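Local structure of protein YciF (Escherichia coli, 2GS4) at residues A[8-11]-A[12-16]. The protein is a stress protein of the ferritin-like, rubrerythrin-related class that forms homodimers and probably binds metal, its precise role being unsettled. Numbering follows the deposited sequence.
Sequences DVFI and HLLSD
Ser15 grips the carbonyl of Ile11 twice. Its OG lies 2.9 Å from Ile11 O and stands above the carbonyl plane, 36° out of it, while its backbone N donates to the same oxygen from the opposite face. The hydroxyl can bend back over the preceding turn because it sits anti to its own carbonyl carbon (chi1 -65°), and it is also hydrogen-bonded to the backbone N of Lys71. Ile11 CD1 lies 3.8 Å from Ser15 OG, so the isoleucine tip flanks the hydroxyl. With an alanine here, Ile11 O would probably lose its hydroxyl donor and the Lys71 amide its mate.

The remaining i to i+4 bonds confirm regular alpha-helix; the straightest of those that join 8-11 to 12-16 runs from Leu13 N to Val9 O, with an N-H...O angle of 172°. The residues lie near the N-terminal end of helix 6-33 in a ferritin-like bundle. In the tight part, Val9 and Leu13 run alongside each other in the same direction, CG1 of Val9 3.9 Å from Leu13 CD1. Val9 packs on Thr119 of the second subunit at the dimer contact, Leu13 meets Leu120 of helix 95-126, Phe10 is buried against Leu120, Leu123 and Ala124 of that helix, and Leu14 against Val61 and Val62 of helix 38-63. Between Phe10 and Leu14 the fit is looser, Phe10 CE1 coming no nearer than 4.3 Å to Leu14 CD2. Partly exposed Asp8 marks the more open side: Asp8 CB stays 6.0 Å from His12 N, and the carboxylate turns from 12-16 to the bond that OD2 accepts from Lys4 N.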
# COMPACT_ATOMS: atom_id res chain seq x y z
N ASP A 8 -0.17 -8.29 17.76
CA ASP A 8 0.96 -7.51 17.23
C ASP A 8 0.64 -7.06 15.81
O ASP A 8 0.94 -5.93 15.43
CB ASP A 8 2.26 -8.33 17.17
CG ASP A 8 2.77 -8.75 18.54
OD1 ASP A 8 2.69 -7.96 19.51
OD2 ASP A 8 3.30 -9.88 18.63
N VAL A 9 0.05 -7.95 15.01
CA VAL A 9 -0.31 -7.62 13.63
C VAL A 9 -1.32 -6.48 13.65
O VAL A 9 -1.21 -5.54 12.88
CB VAL A 9 -0.94 -8.83 12.88
CG1 VAL A 9 -1.43 -8.38 11.50
CG2 VAL A 9 0.07 -9.95 12.72
N PHE A 10 -2.31 -6.59 14.53
CA PHE A 10 -3.33 -5.56 14.64
C PHE A 10 -2.75 -4.21 15.03
O PHE A 10 -3.06 -3.19 14.40
CB PHE A 10 -4.42 -5.97 15.63
CG PHE A 10 -5.51 -4.93 15.80
CD1 PHE A 10 -5.58 -4.15 16.95
CD2 PHE A 10 -6.47 -4.73 14.80
CE1 PHE A 10 -6.58 -3.18 17.10
CE2 PHE A 10 -7.46 -3.77 14.94
CZ PHE A 10 -7.52 -2.99 16.10
N ILE A 11 -1.90 -4.19 16.06
CA ILE A 11 -1.31 -2.93 16.48
C ILE A 11 -0.45 -2.34 15.35
O ILE A 11 -0.48 -1.14 15.10
CB ILE A 11 -0.50 -3.08 17.81
CG1 ILE A 11 -0.03 -1.71 18.26
CG2 ILE A 11 0.66 -4.03 17.65
CD1 ILE A 11 -1.15 -0.75 18.32
N HIS A 12 0.30 -3.20 14.67
CA HIS A 12 1.14 -2.76 13.56
C HIS A 12 0.30 -2.09 12.47
O HIS A 12 0.59 -0.97 12.05
CB HIS A 12 1.90 -3.95 12.96
CG HIS A 12 2.44 -3.69 11.59
ND1 HIS A 12 3.51 -2.85 11.35
CD2 HIS A 12 2.06 -4.15 10.37
CE1 HIS A 12 3.76 -2.80 10.06
NE2 HIS A 12 2.89 -3.58 9.44
N LEU A 13 -0.74 -2.78 12.00
CA LEU A 13 -1.60 -2.24 10.95
C LEU A 13 -2.35 -0.98 11.36
O LEU A 13 -2.57 -0.09 10.54
CB LEU A 13 -2.59 -3.31 10.47
CG LEU A 13 -2.01 -4.49 9.67
CD1 LEU A 13 -3.09 -5.53 9.45
CD2 LEU A 13 -1.47 -3.99 8.34
N LEU A 14 -2.76 -0.91 12.62
CA LEU A 14 -3.48 0.26 13.12
C LEU A 14 -2.54 1.47 13.16
O LEU A 14 -2.94 2.59 12.81
CB LEU A 14 -4.03 -0.01 14.52
CG LEU A 14 -4.89 1.11 15.10
CD1 LEU A 14 -6.22 1.16 14.38
CD2 LEU A 14 -5.11 0.87 16.60
N SER A 15 -1.31 1.22 13.58
CA SER A 15 -0.29 2.26 13.67
C SER A 15 0.07 2.78 12.28
O SER A 15 0.35 3.98 12.10
CB SER A 15 0.97 1.72 14.36
OG SER A 15 0.71 1.38 15.71
N ASP A 16 0.06 1.87 11.31
CA ASP A 16 0.37 2.23 9.93
C ASP A 16 -0.78 3.10 9.43
O ASP A 16 -0.57 4.14 8.81
CB ASP A 16 0.49 0.97 9.07
CG ASP A 16 1.66 1.02 8.10
OD1 ASP A 16 1.74 0.14 7.22
OD2 ASP A 16 2.50 1.93 8.23